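D-lactate dehydrogenase (Fermentative) (Pseudomonas aeruginosa, PDB 6ABJ) catalyses the NADH-linked interconversion of pyruvate and D-lactate, probably serving fermentation, as a tetrameric member of the D-isomer specific 2-hydroxyacid dehydrogenase family. Local coordinates at residues B[124-127]-B[128-132]; B[277-281]-B[282-286]; B[313-317]-B[318-322]. All blocks are in the same frame, centred on the assembly; numbering follows the deposited sequence.

Interaction 1: residues B[124-127]-B[128-132]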
loop_
_atom_site.group_PDB
_atom_site.type_symbol
_atom_site.label_atom_id
_atom_site.label_comp_id
_atom_site.label_asym_id
_atom_site.label_seq_id
_atom_site.Cartn_x
_atom_site.Cartn_y
_atom_site.Cartn_z
ATOM N N HIS B 124 -20.987 8.431 -6.414
ATOM C CA HIS B 124 -19.801 7.650 -6.571
ATOM C C HIS B 124 -18.957 8.188 -7.736
ATOM O O HIS B 124 -17.750 8.287 -7.613
ATOM C CB HIS B 124 -20.140 6.221 -6.829
ATOM C CG HIS B 124 -18.936 5.319 -6.750
ATOM N ND1 HIS B 124 -18.434 4.880 -5.559
ATOM C CD2 HIS B 124 -18.193 4.728 -7.704
ATOM C CE1 HIS B 124 -17.392 4.085 -5.771
ATOM N NE2 HIS B 124 -17.235 3.963 -7.072
ATOM N N ALA B 125 -19.606 8.582 -8.832
ATOM C CA ALA B 125 -18.925 9.204 -9.918
ATOM C C ALA B 125 -18.216 10.458 -9.433
ATOM O O ALA B 125 -17.054 10.680 -9.794
ATOM C CB ALA B 125 -19.866 9.496 -11.073
ATOM N N VAL B 126 -18.891 11.305 -8.659
ATOM C CA VAL B 126 -18.257 12.514 -8.159
ATOM C C VAL B 126 -17.079 12.175 -7.223
ATOM O O VAL B 126 -16.028 12.843 -7.261
ATOM C CB VAL B 126 -19.295 13.456 -7.503
ATOM C CG1 VAL B 126 -18.637 14.672 -6.919
ATOM C CG2 VAL B 126 -20.360 13.851 -8.527
ATOM N N GLY B 127 -17.210 11.132 -6.413
ATOM C CA GLY B 127 -16.123 10.720 -5.571
ATOM C C GLY B 127 -14.880 10.293 -6.387
ATOM O O GLY B 127 -13.731 10.626 -6.046
ATOM N N LEU B 128 -15.123 9.678 -7.542
ATOM C CA LEU B 128 -14.015 9.194 -8.389
ATOM C C LEU B 128 -13.360 10.445 -8.952
ATOM O O LEU B 128 -12.123 10.534 -9.038
ATOM C CB LEU B 128 -14.554 8.284 -9.543
ATOM C CG LEU B 128 -14.896 6.833 -9.103
ATOM C CD1 LEU B 128 -15.459 6.088 -10.346
ATOM C CD2 LEU B 128 -13.731 6.104 -8.514
ATOM N N ILE B 129 -14.168 11.414 -9.351
ATOM C CA ILE B 129 -13.604 12.676 -9.885
ATOM C C ILE B 129 -12.686 13.350 -8.865
ATOM O O ILE B 129 -11.545 13.749 -9.185
ATOM C CB ILE B 129 -14.755 13.667 -10.266
ATOM C CG1 ILE B 129 -15.425 13.142 -11.519
ATOM C CG2 ILE B 129 -14.203 15.059 -10.525
ATOM C CD1 ILE B 129 -16.666 13.822 -11.954
ATOM N N LEU B 130 -13.147 13.451 -7.625
ATOM C CA LEU B 130 -12.387 14.192 -6.635
ATOM C C LEU B 130 -11.164 13.450 -6.194
ATOM O O LEU B 130 -10.125 14.046 -6.018
ATOM C CB LEU B 130 -13.258 14.526 -5.424
ATOM C CG LEU B 130 -14.132 15.771 -5.707
ATOM C CD1 LEU B 130 -15.257 15.779 -4.745
ATOM C CD2 LEU B 130 -13.288 17.055 -5.692
ATOM N N THR B 131 -11.253 12.115 -6.070
ATOM C CA THR B 131 -10.090 11.381 -5.693
ATOM C C THR B 131 -8.996 11.491 -6.782
ATOM O O THR B 131 -7.809 11.590 -6.469
ATOM C CB THR B 131 -10.356 9.900 -5.255
ATOM O OG1 THR B 131 -9.124 9.378 -4.723
ATOM C CG2 THR B 131 -10.682 9.028 -6.349
ATOM N N LEU B 132 -9.394 11.390 -8.033
ATOM C CA LEU B 132 -8.443 11.501 -9.104
ATOM C C LEU B 132 -7.828 12.923 -9.170
ATOM O O LEU B 132 -6.625 13.085 -9.323
ATOM C CB LEU B 132 -9.107 11.191 -10.442
ATOM C CG LEU B 132 -9.402 9.699 -10.741
ATOM C CD1 LEU B 132 -10.435 9.557 -11.841
ATOM C CD2 LEU B 132 -8.062 9.048 -11.130
#

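Interaction 2: residues B[277-281]-B[282-286]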
loop_
_atom_site.group_PDB
_atom_site.type_symbol
_atom_site.label_atom_id
_atom_site.label_comp_id
_atom_site.label_asym_id
_atom_site.label_seq_id
_atom_site.Cartn_x
_atom_site.Cartn_y
_atom_site.Cartn_z
ATOM N N GLU B 277 -15.742 -4.086 -19.128
ATOM C CA GLU B 277 -16.437 -4.976 -20.053
ATOM C C GLU B 277 -16.259 -6.435 -19.648
ATOM O O GLU B 277 -17.227 -7.178 -19.655
ATOM C CB GLU B 277 -15.938 -4.707 -21.460
ATOM C CG GLU B 277 -16.628 -5.526 -22.540
ATOM C CD GLU B 277 -16.360 -4.981 -23.929
ATOM O OE1 GLU B 277 -15.587 -4.035 -24.125
ATOM O OE2 GLU B 277 -16.959 -5.501 -24.856
ATOM N N GLU B 278 -15.108 -6.853 -19.173
ATOM C CA GLU B 278 -15.091 -8.236 -18.745
ATOM C C GLU B 278 -15.607 -8.485 -17.274
ATOM O O GLU B 278 -15.413 -9.589 -16.759
ATOM C CB GLU B 278 -13.708 -8.854 -18.958
ATOM C CG GLU B 278 -13.023 -8.394 -20.237
ATOM C CD GLU B 278 -13.748 -8.834 -21.497
ATOM O OE1 GLU B 278 -14.709 -9.626 -21.392
ATOM O OE2 GLU B 278 -13.353 -8.388 -22.598
ATOM N N GLU B 279 -16.269 -7.512 -16.613
ATOM C CA GLU B 279 -16.398 -7.523 -15.156
ATOM C C GLU B 279 -17.064 -8.722 -14.433
ATOM O O GLU B 279 -16.611 -9.113 -13.358
ATOM C CB GLU B 279 -17.038 -6.233 -14.670
ATOM C CG GLU B 279 -18.526 -6.138 -14.859
ATOM C CD GLU B 279 -19.063 -4.852 -14.331
ATOM O OE1 GLU B 279 -18.586 -3.799 -14.770
ATOM O OE2 GLU B 279 -19.975 -4.876 -13.511
ATOM N N ALA B 280 -18.137 -9.312 -14.969
ATOM C CA ALA B 280 -18.804 -10.392 -14.233
ATOM C C ALA B 280 -17.870 -11.596 -13.971
ATOM O O ALA B 280 -18.004 -12.282 -12.942
ATOM C CB ALA B 280 -20.097 -10.801 -14.946
ATOM N N ASP B 281 -16.883 -11.795 -14.843
ATOM C CA ASP B 281 -15.825 -12.788 -14.637
ATOM C C ASP B 281 -14.665 -12.372 -13.708
ATOM O O ASP B 281 -13.795 -13.189 -13.412
ATOM C CB ASP B 281 -15.155 -13.094 -15.981
ATOM C CG ASP B 281 -15.999 -13.987 -16.859
ATOM O OD1 ASP B 281 -16.407 -15.054 -16.338
ATOM O OD2 ASP B 281 -16.233 -13.636 -18.047
ATOM N N ILE B 282 -14.628 -11.110 -13.288
ATOM C CA ILE B 282 -13.429 -10.533 -12.632
ATOM C C ILE B 282 -13.806 -9.949 -11.281
ATOM O O ILE B 282 -13.196 -10.249 -10.289
ATOM C CB ILE B 282 -12.817 -9.367 -13.453
ATOM C CG1 ILE B 282 -12.522 -9.764 -14.906
ATOM C CG2 ILE B 282 -11.541 -8.833 -12.767
ATOM C CD1 ILE B 282 -11.333 -10.666 -15.095
ATOM N N PHE B 283 -14.793 -9.071 -11.303
ATOM C CA PHE B 283 -15.211 -8.360 -10.156
ATOM C C PHE B 283 -15.932 -9.214 -9.112
ATOM O O PHE B 283 -16.271 -10.357 -9.330
ATOM C CB PHE B 283 -16.106 -7.222 -10.577
ATOM C CG PHE B 283 -15.409 -6.035 -11.270
ATOM C CD1 PHE B 283 -14.049 -5.980 -11.532
ATOM C CD2 PHE B 283 -16.179 -4.911 -11.577
ATOM C CE1 PHE B 283 -13.510 -4.836 -12.148
ATOM C CE2 PHE B 283 -15.658 -3.813 -12.200
ATOM C CZ PHE B 283 -14.314 -3.748 -12.439
ATOM N N PHE B 284 -16.100 -8.611 -7.947
ATOM C CA PHE B 284 -16.816 -9.157 -6.820
ATOM C C PHE B 284 -16.141 -10.321 -6.183
ATOM O O PHE B 284 -16.784 -11.075 -5.487
ATOM C CB PHE B 284 -18.244 -9.575 -7.250
ATOM C CG PHE B 284 -18.917 -8.572 -8.126
ATOM C CD1 PHE B 284 -19.256 -7.343 -7.607
ATOM C CD2 PHE B 284 -19.147 -8.836 -9.468
ATOM C CE1 PHE B 284 -19.837 -6.400 -8.409
ATOM C CE2 PHE B 284 -19.724 -7.902 -10.282
ATOM C CZ PHE B 284 -20.090 -6.687 -9.748
ATOM N N GLU B 285 -14.865 -10.494 -6.431
ATOM C CA GLU B 285 -14.106 -11.581 -5.873
ATOM C C GLU B 285 -12.708 -11.069 -5.530
ATOM O O GLU B 285 -12.209 -10.243 -6.247
ATOM C CB GLU B 285 -13.929 -12.557 -6.997
ATOM C CG GLU B 285 -13.293 -13.879 -6.596
ATOM C CD GLU B 285 -14.307 -15.002 -6.487
ATOM O OE1 GLU B 285 -15.517 -14.700 -6.342
ATOM O OE2 GLU B 285 -13.876 -16.179 -6.584
ATOM N N ASP B 286 -12.098 -11.606 -4.512
ATOM C CA ASP B 286 -10.717 -11.331 -4.214
ATOM C C ASP B 286 -9.858 -12.230 -5.014
ATOM O O ASP B 286 -9.738 -13.404 -4.703
ATOM C CB ASP B 286 -10.432 -11.514 -2.762
ATOM C CG ASP B 286 -8.975 -11.266 -2.398
ATOM O OD1 ASP B 286 -8.127 -10.951 -3.257
ATOM O OD2 ASP B 286 -8.677 -11.449 -1.229
#

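Interaction 3: residues B[313-317]-B[318-322]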
loop_
_atom_site.group_PDB
_atom_site.type_symbol
_atom_site.label_atom_id
_atom_site.label_comp_id
_atom_site.label_asym_id
_atom_site.label_seq_id
_atom_site.Cartn_x
_atom_site.Cartn_y
_atom_site.Cartn_z
ATOM N N ALA B 313 -20.645 1.414 -7.264
ATOM C CA ALA B 313 -21.382 2.687 -7.315
ATOM C C ALA B 313 -22.755 2.650 -6.663
ATOM O O ALA B 313 -23.186 3.660 -6.142
ATOM C CB ALA B 313 -21.533 3.187 -8.754
ATOM N N PHE B 314 -23.373 1.463 -6.625
ATOM C CA PHE B 314 -24.627 1.304 -5.857
ATOM C C PHE B 314 -24.449 0.786 -4.455
ATOM O O PHE B 314 -25.441 0.528 -3.758
ATOM C CB PHE B 314 -25.642 0.441 -6.635
ATOM C CG PHE B 314 -25.204 -0.980 -6.875
ATOM C CD1 PHE B 314 -25.332 -1.923 -5.875
ATOM C CD2 PHE B 314 -24.731 -1.371 -8.106
ATOM C CE1 PHE B 314 -24.945 -3.213 -6.072
ATOM C CE2 PHE B 314 -24.397 -2.686 -8.341
ATOM C CZ PHE B 314 -24.509 -3.601 -7.318
ATOM N N LEU B 315 -23.184 0.714 -3.988
ATOM C CA LEU B 315 -22.878 0.141 -2.695
ATOM C C LEU B 315 -22.990 1.177 -1.588
ATOM O O LEU B 315 -21.974 1.573 -0.951
ATOM C CB LEU B 315 -21.489 -0.547 -2.673
ATOM C CG LEU B 315 -21.266 -1.602 -1.577
ATOM C CD1 LEU B 315 -21.990 -2.922 -1.892
ATOM C CD2 LEU B 315 -19.809 -1.869 -1.301
ATOM N N THR B 316 -24.223 1.621 -1.329
ATOM C CA THR B 316 -24.580 2.365 -0.137
ATOM C C THR B 316 -25.711 1.661 0.616
ATOM O O THR B 316 -26.439 0.868 0.023
ATOM C CB THR B 316 -25.065 3.764 -0.424
ATOM O OG1 THR B 316 -26.299 3.729 -1.159
ATOM C CG2 THR B 316 -24.025 4.569 -1.249
ATOM N N ARG B 317 -25.900 1.978 1.867
ATOM C CA ARG B 317 -26.953 1.323 2.611
ATOM C C ARG B 317 -28.338 1.548 2.019
ATOM O O ARG B 317 -29.087 0.640 1.879
ATOM C CB ARG B 317 -26.838 1.600 4.097
ATOM C CG ARG B 317 -25.951 0.528 4.712
ATOM C CD ARG B 317 -25.220 0.904 5.969
ATOM N NE ARG B 317 -23.961 0.179 6.157
ATOM C CZ ARG B 317 -23.778 -1.124 6.003
ATOM N NH1 ARG B 317 -24.759 -1.914 5.643
ATOM N NH2 ARG B 317 -22.595 -1.650 6.220
ATOM N N GLU B 318 -28.607 2.749 1.600
ATOM C CA GLU B 318 -29.865 3.107 1.004
ATOM C C GLU B 318 -30.079 2.442 -0.346
ATOM O O GLU B 318 -31.186 1.983 -0.668
ATOM C CB GLU B 318 -29.976 4.618 0.898
ATOM C CG GLU B 318 -29.955 5.320 2.264
ATOM C CD GLU B 318 -28.538 5.662 2.779
ATOM O OE1 GLU B 318 -27.517 5.313 2.132
ATOM O OE2 GLU B 318 -28.433 6.280 3.850
ATOM N N ALA B 319 -29.055 2.391 -1.167
ATOM C CA ALA B 319 -29.186 1.802 -2.460
ATOM C C ALA B 319 -29.333 0.296 -2.372
ATOM O O ALA B 319 -30.091 -0.325 -3.183
ATOM C CB ALA B 319 -28.001 2.179 -3.375
ATOM N N LEU B 320 -28.643 -0.301 -1.413
ATOM C CA LEU B 320 -28.785 -1.738 -1.166
ATOM C C LEU B 320 -30.187 -2.046 -0.617
ATOM O O LEU B 320 -30.761 -3.096 -0.965
ATOM C CB LEU B 320 -27.704 -2.272 -0.203
ATOM C CG LEU B 320 -26.283 -2.300 -0.761
ATOM C CD1 LEU B 320 -25.360 -2.614 0.355
ATOM C CD2 LEU B 320 -26.222 -3.304 -1.921
ATOM N N ALA B 321 -30.706 -1.171 0.239
ATOM C CA ALA B 321 -32.090 -1.329 0.717
ATOM C C ALA B 321 -33.086 -1.294 -0.438
ATOM O O ALA B 321 -34.039 -2.100 -0.446
ATOM C CB ALA B 321 -32.444 -0.284 1.790
ATOM N N ALA B 322 -32.885 -0.403 -1.402
ATOM C CA ALA B 322 -33.745 -0.356 -2.587
ATOM C C ALA B 322 -33.701 -1.637 -3.441
ATOM O O ALA B 322 -34.739 -2.114 -3.954
ATOM C CB ALA B 322 -33.411 0.856 -3.462
#

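Interaction 1: residues B[124-127]-B[128-132]
The carbonyl oxygen A125 O is shared by two amides. I129 N reaches it at 3.0 Å in a fairly straight bond, with an N-H...O angle of 159°, while L128 N adds a weak second bond at 3.1 Å. L128 N gives its better bond to H124 O, 3.0 Å away. The same i to i+4 spacing returns at L130 N to V126 O and, at 2.9 Å, at T131 N to G127 O. All these residues belong to helix 118-134, one face of which rests on the Rossmann sheet: I129 meets M244 and I246 of strand 243-247, and L128 meets V307 of strand 306-308. Another face meets the second subunit, where V126 packs on L130 and L130 on G127 of that chain. Within the helix, V126 CG1 and L130 CD1 stand side by side, 4.2 Å apart. H124 CG lies anti to the backbone N (chi1 -169°), which swings the imidazole along the helix until CD2 comes within 4.0 Å of L128 CD1. The neighbouring ring nitrogen, NE2, is hydrogen-bonded to T309 OG1, and the H124 side chain also touches D274, which binds NADH in a complex of this enzyme.

Interaction 2: residues B[277-281]-B[282-286]
A short 3-10 turn ending at D281 leads into an irregular run in the loop after strand 268-273 of the Rossmann sheet, and E279 meets the residues that follow it through both backbone and side chain. The hydrogen bonds converge on E279 O. F283 N approaches in the carbonyl plane at 2.7 Å, whereas I282 N, 2.8 Å from the same oxygen, stands well above that plane, so one carbonyl closes the turn and holds the next residue as well. Carbon contacts follow. E279 CB sits over one face of the F283 ring in a CH-pi contact, 3.8 Å from its centroid and offset toward the rim. The I282 CG1 methylene packs against a carbonyl oxygen, 3.4 Å from E278 O. F283 and I282 also pack on F148 of the second subunit, and F284 on L150 of that chain, which places the loop at a subunit boundary. The polar end of E279 is held from outside the turn: OE1 accepts from Y276 N, and OE2 is hydrogen-bonded to H311 ND1, a Glu-His pairing of the kind known from active sites of D-2-hydroxyacid dehydrogenases. E279 CG sits between the backbone N and the carbonyl carbon (chi1 77°), and from there the extended chain carries OE2 to 4.2 Å from F284 CZ, with the carboxylate plane turned 64° from the phenyl ring.

Interaction 3: residues B[313-317]-B[318-322]
An N-cap starts helix 317-335: the side chain of T316 accepts the amide of A319, OG1 lying 3.1 Å from A319 N with an N-H...O angle of 156°. Its chi1 of 65° sets OG1 between the backbone N and the carbonyl carbon, facing the first turn of the helix. The main-chain bonds begin here too, L320 N to T316 O at 2.9 Å and A321 N to R317 O at 2.9 Å. Ahead of the cap, L315 is the centre of an inverse gamma turn, with a weak bond from T316 N to F314 O. F314 and the end of the L315 side chain lie against the helix. F314 O comes to 3.1 Å from A319 CB, a tight approach, and L320 CD2 meets the edge of the F314 ring 4.3 Å from F314 CD1. L320 CD1 lies 4.1 Å from L315 CD1. F314, an NADH-binding residue in a complex of this enzyme, also stacks on Y116. T316 OG1 has a second partner in D157 OD1 of the second subunit, while E318 forms a salt bridge to K161 and accepts from D157 N of that same chain. With A319 N as donor on one side and the D157 carboxylate as partner on the other, the T316 hydroxyl bridges a first-turn amide of the helix to the second subunit.

How the interactions relate
Along the chain the three come in series, in the order of their numbers. Interaction 1 lies on helix 118-134, which packs on the seven-stranded Rossmann sheet; interaction 2 follows strand 268-273 of that sheet, and interaction 3 follows strand 306-308 and enters helix 317-335. The centres of interactions 1 and 2 are about 21 Å apart, those of interactions 1 and 3 about 17 Å, and those of interactions 2 and 3 about 19 Å. Interactions 1 and 3 touch, with H124 CG 3.6 Å from A313 CA, while interaction 2 keeps about 9 Å and 6 Å from them between nearest atoms. All three reach the second subunit and lie on or near NADH-binding residues, a layout consistent with subunit contacts influencing the coenzyme site.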